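Local coordinates for enoyl-CoA hydratase (Mycobacterium smegmatis, PDB 3PE8), which probably catalyses the reversible hydration of 2-enoyl-CoA thioesters to 3-hydroxyacyl-CoA and binds a zinc ion, at residues Ile96-Gly101 with Thr185-Val190; Leu163-Ala168 with Thr175-His180. One frame throughout, in Å; residues are numbered along the deposited sequence.

Contact 1 of 2, residues Ile96-Gly101 with Thr185-Val190; sequences IGAING and TAARRV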
ATOM      1  N   ILE A  96     -22.929  17.255  -2.714  1.00  8.26           N
ATOM      2  CA  ILE A  96     -22.357  18.572  -3.013  1.00  8.09           C
ATOM      3  C   ILE A  96     -22.442  19.383  -1.730  1.00  8.87           C
ATOM      4  O   ILE A  96     -23.527  19.514  -1.149  1.00 10.44           O
ATOM      5  CB  ILE A  96     -23.149  19.327  -4.089  1.00  8.59           C
ATOM      6  CG1 ILE A  96     -23.064  18.605  -5.416  1.00  9.05           C
ATOM      7  CG2 ILE A  96     -22.600  20.815  -4.219  1.00  9.99           C
ATOM      8  CD1 ILE A  96     -24.181  19.014  -6.419  1.00 10.26           C
ATOM      9  N   GLY A  97     -21.300  19.865  -1.245  1.00  8.65           N
ATOM     10  CA  GLY A  97     -21.298  20.783  -0.100  1.00  8.84           C
ATOM     11  C   GLY A  97     -21.346  22.200  -0.592  1.00  8.99           C
ATOM     12  O   GLY A  97     -20.452  22.616  -1.374  1.00  9.45           O
ATOM     13  N   ALA A  98     -22.367  22.963  -0.168  1.00  8.15           N
ATOM     14  CA  ALA A  98     -22.495  24.386  -0.511  1.00  8.21           C
ATOM     15  C   ALA A  98     -22.112  25.140   0.744  1.00  8.38           C
ATOM     16  O   ALA A  98     -22.905  25.278   1.695  1.00  8.82           O
ATOM     17  CB  ALA A  98     -23.920  24.713  -0.976  1.00  9.11           C
ATOM     18  N   ILE A  99     -20.857  25.557   0.780  1.00  8.17           N
ATOM     19  CA  ILE A  99     -20.282  26.122   2.020  1.00  8.74           C
ATOM     20  C   ILE A  99     -20.588  27.605   2.083  1.00  8.92           C
ATOM     21  O   ILE A  99     -19.992  28.415   1.345  1.00  9.19           O
ATOM     22  CB  ILE A  99     -18.791  25.873   2.091  1.00  7.76           C
ATOM     23  CG1 ILE A  99     -18.424  24.401   1.772  1.00  9.10           C
ATOM     24  CG2 ILE A  99     -18.275  26.270   3.495  1.00  9.42           C
ATOM     25  CD1 ILE A  99     -19.175  23.367   2.658  1.00 10.05           C
ATOM     26  N   ASN A 100     -21.497  27.966   2.991  1.00  9.06           N
ATOM     27  CA  ASN A 100     -22.080  29.306   3.066  1.00 10.43           C
ATOM     28  C   ASN A 100     -21.370  30.264   4.024  1.00 10.33           C
ATOM     29  O   ASN A 100     -21.701  31.430   4.074  1.00 12.96           O
ATOM     30  CB  ASN A 100     -23.548  29.212   3.473  1.00 11.42           C
ATOM     31  CG  ASN A 100     -23.736  28.505   4.808  1.00 12.13           C
ATOM     32  OD1 ASN A 100     -23.452  27.303   4.917  1.00 10.91           O
ATOM     33  ND2 ASN A 100     -24.189  29.235   5.834  1.00 11.08           N
ATOM     34  N   GLY A 101     -20.437  29.754   4.818  1.00  9.75           N
ATOM     35  CA  GLY A 101     -19.775  30.519   5.863  1.00 10.47           C
ATOM     36  C   GLY A 101     -18.681  29.644   6.461  1.00  9.22           C
ATOM     37  O   GLY A 101     -18.198  28.704   5.802  1.00  9.81           O
ATOM     38  N   THR A 185     -28.115  28.696  -5.824  1.00 12.76           N
ATOM     39  CA  THR A 185     -28.257  28.730  -7.282  1.00 12.95           C
ATOM     40  C   THR A 185     -27.150  27.916  -7.967  1.00 12.73           C
ATOM     41  O   THR A 185     -27.403  27.066  -8.845  1.00 13.30           O
ATOM     42  CB  THR A 185     -28.232  30.191  -7.780  1.00 13.58           C
ATOM     43  OG1 THR A 185     -29.271  30.901  -7.140  1.00 16.20           O
ATOM     44  CG2 THR A 185     -28.436  30.251  -9.327  1.00 14.57           C
ATOM     45  N   ALA A 186     -25.897  28.170  -7.594  1.00 12.42           N
ATOM     46  CA  ALA A 186     -24.794  27.469  -8.184  1.00 11.84           C
ATOM     47  C   ALA A 186     -24.779  25.995  -7.907  1.00 11.37           C
ATOM     48  O   ALA A 186     -24.415  25.176  -8.786  1.00 12.65           O
ATOM     49  CB  ALA A 186     -23.432  28.095  -7.725  1.00 12.59           C
ATOM     50  N   ALA A 187     -25.072  25.640  -6.656  1.00 11.34           N
ATOM     51  CA  ALA A 187     -25.123  24.230  -6.269  1.00 10.12           C
ATOM     52  C   ALA A 187     -26.216  23.494  -7.045  1.00 10.63           C
ATOM     53  O   ALA A 187     -25.994  22.361  -7.493  1.00 10.26           O
ATOM     54  CB  ALA A 187     -25.316  24.085  -4.804  1.00 10.96           C
ATOM     55  N   ARG A 188     -27.365  24.155  -7.243  1.00 10.99           N
ATOM     56  CA  ARG A 188     -28.461  23.563  -8.038  1.00 11.79           C
ATOM     57  C   ARG A 188     -28.081  23.369  -9.499  1.00 12.19           C
ATOM     58  O   ARG A 188     -28.519  22.405 -10.115  1.00 12.07           O
ATOM     59  CB  ARG A 188     -29.749  24.380  -7.909  1.00 11.49           C
ATOM     60  CG  ARG A 188     -30.476  24.175  -6.568  1.00 13.49           C
ATOM     61  CD  ARG A 188     -31.815  24.876  -6.552  1.00 13.83           C
ATOM     62  NE  ARG A 188     -31.749  26.319  -6.355  1.00 14.55           N
ATOM     63  CZ  ARG A 188     -31.791  26.945  -5.171  1.00 15.67           C
ATOM     64  NH1 ARG A 188     -31.844  26.262  -4.014  1.00 15.84           N
ATOM     65  NH2 ARG A 188     -31.754  28.262  -5.136  1.00 15.85           N
ATOM     66  N   ARG A 189     -27.253  24.265 -10.056  1.00 12.72           N
ATOM     67  CA  ARG A 189     -26.773  24.114 -11.425  1.00 13.24           C
ATOM     68  C   ARG A 189     -25.934  22.867 -11.572  1.00 11.99           C
ATOM     69  O   ARG A 189     -26.124  22.112 -12.545  1.00 12.76           O
ATOM     70  CB  ARG A 189     -25.950  25.337 -11.895  1.00 14.75           C
ATOM     71  CG  ARG A 189     -26.699  26.585 -12.087  1.00 18.74           C
ATOM     72  CD  ARG A 189     -25.856  27.612 -12.864  1.00 23.79           C
ATOM     73  NE  ARG A 189     -24.524  27.846 -12.260  1.00 24.33           N
ATOM     74  CZ  ARG A 189     -24.199  28.933 -11.543  1.00 28.09           C
ATOM     75  NH1 ARG A 189     -25.109  29.904 -11.290  1.00 27.91           N
ATOM     76  NH2 ARG A 189     -22.971  29.043 -11.036  1.00 28.52           N
ATOM     77  N   VAL A 190     -25.003  22.637 -10.638  1.00 11.60           N
ATOM     78  CA  VAL A 190     -24.168  21.449 -10.681  1.00 11.42           C
ATOM     79  C   VAL A 190     -25.006  20.206 -10.484  1.00 10.35           C
ATOM     80  O   VAL A 190     -24.906  19.260 -11.239  1.00 11.85           O
ATOM     81  CB  VAL A 190     -22.999  21.536  -9.673  1.00 11.65           C
ATOM     82  CG1 VAL A 190     -22.243  20.232  -9.606  1.00 13.27           C
ATOM     83  CG2 VAL A 190     -22.094  22.723 -10.054  1.00 13.45           C
TER
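With CG1 anti to its own carbonyl carbon (chi1 -65°) and the chain extended beyond it, I96 sends CD1 out from its strand to V190, whose CG1, by contrast, stands anti to the backbone N (chi1 173°). These two methyls meet at 3.9 Å between I96 CD1 and V190 CG1, and the two side chains come together at a slant. The same I96 CD1 also rests 4.0 Å from the backbone O of A187, so the isoleucine tip touches the helix backbone as well as a branch of the valine. The other arm of I96 faces A187: its CG2 comes within 4.3 Å of A187 CB. Next to this pair, A98 and A187 meet methyl to methyl, with CB to CB at 4.1 Å; with no larger side chain between them, their CA atoms stand 6.3 Å apart.

This is a helix laid on the parallel part of the mixed sheet of the crotonase fold. Strand 95-99 is an inner strand, bonded through its backbone to strand 56-61 on one flank and strand 116-120 on the other. Alternation along it turns I96 and A98 to the helix, whereas G97 between them has no part in the contact. Residues three apart, A187 and V190, supply the matching face of helix 183-195. Helix and strand run nearly antiparallel, at 167°, with their axes 9.1 Å apart at closest approach. The contact is wholly apolar between side chains, and all four touching residues are buried. I58 of strand 56-61 touches both A98 and A187, while I118 of strand 116-120 touches both I96 and V190. From outside the chain, R155 of a neighbouring subunit packs on V190.

Contact 2 of 2, residues Leu163-Ala168 with Thr175-His180; sequences LSAQDA and TEVVAH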
ATOM      1  N   LEU A 163      -8.616  29.930   6.327  1.00 10.88           N
ATOM      2  CA  LEU A 163      -8.354  29.903   4.891  1.00 10.33           C
ATOM      3  C   LEU A 163      -9.565  30.539   4.207  1.00 10.46           C
ATOM      4  O   LEU A 163     -10.698  30.080   4.397  1.00 10.44           O
ATOM      5  CB  LEU A 163      -8.174  28.477   4.406  1.00 11.04           C
ATOM      6  CG  LEU A 163      -7.788  28.299   2.949  1.00 12.30           C
ATOM      7  CD1 LEU A 163      -6.341  28.731   2.683  1.00 19.01           C
ATOM      8  CD2 LEU A 163      -8.080  26.857   2.475  1.00 15.65           C
ATOM      9  N   SER A 164      -9.330  31.565   3.403  1.00 11.02           N
ATOM     10  CA  SER A 164     -10.379  32.236   2.673  1.00 10.51           C
ATOM     11  C   SER A 164     -10.944  31.405   1.559  1.00 10.41           C
ATOM     12  O   SER A 164     -10.329  30.435   1.095  1.00 10.38           O
ATOM     13  CB  SER A 164      -9.834  33.547   2.086  1.00 11.42           C
ATOM     14  OG  SER A 164      -8.939  33.313   0.984  1.00 13.28           O
ATOM     15  N   ALA A 165     -12.112  31.812   1.078  1.00 10.88           N
ATOM     16  CA  ALA A 165     -12.733  31.124  -0.058  1.00 10.89           C
ATOM     17  C   ALA A 165     -11.850  31.180  -1.304  1.00 11.47           C
ATOM     18  O   ALA A 165     -11.734  30.160  -2.004  1.00 10.44           O
ATOM     19  CB  ALA A 165     -14.145  31.697  -0.364  1.00 11.62           C
ATOM     20  N   GLN A 166     -11.247  32.338  -1.582  1.00 12.34           N
ATOM     21  CA  GLN A 166     -10.405  32.460  -2.770  1.00 13.26           C
ATOM     22  C   GLN A 166      -9.172  31.589  -2.656  1.00 12.21           C
ATOM     23  O   GLN A 166      -8.748  30.976  -3.645  1.00 11.60           O
ATOM     24  CB  GLN A 166     -10.054  33.916  -3.060  1.00 15.02           C
ATOM     25  CG  GLN A 166     -11.259  34.640  -3.659  1.00 18.61           C
ATOM     26  CD  GLN A 166     -11.712  34.111  -5.083  1.00 24.63           C
ATOM     27  OE1 GLN A 166     -10.894  33.668  -5.927  1.00 29.25           O
ATOM     28  NE2 GLN A 166     -13.016  34.193  -5.351  1.00 27.26           N
ATOM     29  N   ASP A 167      -8.586  31.542  -1.468  1.00 11.41           N
ATOM     30  CA  ASP A 167      -7.414  30.681  -1.271  1.00 12.03           C
ATOM     31  C   ASP A 167      -7.800  29.215  -1.329  1.00 11.16           C
ATOM     32  O   ASP A 167      -7.011  28.390  -1.857  1.00 12.03           O
ATOM     33  CB  ASP A 167      -6.650  31.041   0.023  1.00 12.27           C
ATOM     34  CG  ASP A 167      -5.833  32.366  -0.102  1.00 15.70           C
ATOM     35  OD1 ASP A 167      -5.727  32.937  -1.226  1.00 21.37           O
ATOM     36  OD2 ASP A 167      -5.303  32.840   0.938  1.00 20.53           O
ATOM     37  N   ALA A 168      -9.007  28.867  -0.867  1.00  9.77           N
ATOM     38  CA  ALA A 168      -9.527  27.498  -0.965  1.00  9.84           C
ATOM     39  C   ALA A 168      -9.682  27.084  -2.431  1.00  9.52           C
ATOM     40  O   ALA A 168      -9.334  25.957  -2.810  1.00  9.86           O
ATOM     41  CB  ALA A 168     -10.894  27.346  -0.213  1.00 10.59           C
ATOM     42  N   THR A 175     -14.359  23.803  -5.794  1.00  9.82           N
ATOM     43  CA  THR A 175     -14.365  23.854  -7.261  1.00 10.17           C
ATOM     44  C   THR A 175     -14.762  25.209  -7.865  1.00 10.89           C
ATOM     45  O   THR A 175     -14.498  25.505  -9.056  1.00 11.19           O
ATOM     46  CB  THR A 175     -15.293  22.802  -7.868  1.00  9.84           C
ATOM     47  OG1 THR A 175     -16.667  23.038  -7.519  1.00 10.29           O
ATOM     48  CG2 THR A 175     -14.866  21.352  -7.484  1.00 10.02           C
ATOM     49  N   GLU A 176     -15.404  26.043  -7.048  1.00 11.35           N
ATOM     50  CA  GLU A 176     -16.059  27.255  -7.512  1.00 11.75           C
ATOM     51  C   GLU A 176     -16.346  28.148  -6.310  1.00 11.06           C
ATOM     52  O   GLU A 176     -16.685  27.645  -5.238  1.00 10.20           O
ATOM     53  CB  GLU A 176     -17.359  26.866  -8.235  1.00 12.45           C
ATOM     54  CG  GLU A 176     -18.076  27.973  -8.920  1.00 15.11           C
ATOM     55  CD  GLU A 176     -19.321  27.519  -9.695  1.00 17.68           C
ATOM     56  OE1 GLU A 176     -19.765  26.339  -9.596  1.00 16.14           O
ATOM     57  OE2 GLU A 176     -19.908  28.401 -10.383  1.00 19.26           O
ATOM     58  N   VAL A 177     -16.186  29.456  -6.513  1.00 11.30           N
ATOM     59  CA  VAL A 177     -16.537  30.477  -5.530  1.00 10.53           C
ATOM     60  C   VAL A 177     -17.504  31.430  -6.220  1.00 11.14           C
ATOM     61  O   VAL A 177     -17.223  31.924  -7.326  1.00 11.56           O
ATOM     62  CB  VAL A 177     -15.332  31.271  -5.011  1.00  9.81           C
ATOM     63  CG1 VAL A 177     -15.810  32.390  -4.094  1.00 10.33           C
ATOM     64  CG2 VAL A 177     -14.401  30.316  -4.269  1.00 12.38           C
ATOM     65  N   VAL A 178     -18.633  31.682  -5.545  1.00 10.79           N
ATOM     66  CA  VAL A 178     -19.702  32.544  -6.074  1.00 11.58           C
ATOM     67  C   VAL A 178     -20.153  33.553  -5.026  1.00 11.35           C
ATOM     68  O   VAL A 178     -19.891  33.388  -3.832  1.00 11.94           O
ATOM     69  CB  VAL A 178     -20.930  31.735  -6.537  1.00 12.76           C
ATOM     70  CG1 VAL A 178     -20.543  30.762  -7.673  1.00 15.36           C
ATOM     71  CG2 VAL A 178     -21.556  30.969  -5.375  1.00 13.26           C
ATOM     72  N   ALA A 179     -20.831  34.609  -5.482  1.00 11.94           N
ATOM     73  CA  ALA A 179     -21.416  35.566  -4.578  1.00 12.95           C
ATOM     74  C   ALA A 179     -22.324  34.839  -3.594  1.00 12.62           C
ATOM     75  O   ALA A 179     -23.000  33.864  -3.930  1.00 12.85           O
ATOM     76  CB  ALA A 179     -22.245  36.648  -5.377  1.00 14.51           C
ATOM     77  N   HIS A 180     -22.409  35.351  -2.382  1.00 12.97           N
ATOM     78  CA  HIS A 180     -23.171  34.653  -1.366  1.00 12.98           C
ATOM     79  C   HIS A 180     -24.608  34.362  -1.798  1.00 13.26           C
ATOM     80  O   HIS A 180     -25.130  33.247  -1.581  1.00 13.32           O
ATOM     81  CB  HIS A 180     -23.198  35.482  -0.070  1.00 14.12           C
ATOM     82  CG  HIS A 180     -23.823  34.755   1.072  1.00 14.28           C
ATOM     83  ND1 HIS A 180     -23.169  33.738   1.738  1.00 17.11           N
ATOM     84  CD2 HIS A 180     -25.055  34.847   1.628  1.00 15.52           C
ATOM     85  CE1 HIS A 180     -23.970  33.251   2.670  1.00 15.71           C
ATOM     86  NE2 HIS A 180     -25.117  33.912   2.635  1.00 16.77           N
TER
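V177 meets the start of helix 165-171 with both of its methyl groups, one over the backbone and one between two side chains. Its CG2 lies 3.5 Å from the O of A165, a close van der Waals approach to a helix carbonyl, while the A165 CB sits evenly against the fork of the valine, 4.1 Å from V177 CG1 and also from V177 CG2. This is the compact half of the contact: A165 is buried, and V177 gives more of its surface here than any other residue of the two segments.

The solvent side rests on one exposed side chain, that of Q166, which gives up less surface than A165. Its chain bends at chi2 (-65°), which brings the amide round to V177. The amide touches the valine through its nitrogen end, Q166 NE2 standing 3.6 Å from V177 CG1, with no hydrogen bond between them. Indeed no hydrogen bond joins the two segments anywhere, so across the interface only van der Waals contact is made.

The helix start that carries A165 and Q166 is capped. S164 occupies the N-cap position, and its OG accepts from the backbone N of D167 at 3.0 Å with an N-H...O angle of 159°. The O of S164 also receives the N of A168, at 2.8 Å, closing the first turn.

Around this pair the chain changes from one sheet to another. L163 is bonded through its backbone to F125 in the small three-stranded sheet and packs on L152 and M156 of helix 150-159, whereas strand 177-178 is an edge strand of the larger sheet within this chain, bonded to strand 116-120, with helix 165-171 lying against its V177 side.

Contacts 1 and 2 have centres about 11 Å apart and share the larger sheet, where strands 95-99 and 177-178 flank strand 116-120. From strand 177-178 the chain soon enters helix 183-195, and the two elements are tied directly: R189 NH2 of contact 1 makes a salt bridge of 3.2 Å to E176 OE2 of contact 2, and A186 CB packs 3.9 Å from V178 CG1. Further along, N100 of contact 1 touches H180 of contact 2. The assembly reaches both, since R155 of a neighbouring subunit, which also meets contact 1, forms a salt bridge with E176. The zinc ion, held by E109 and H129, lies away from both contacts.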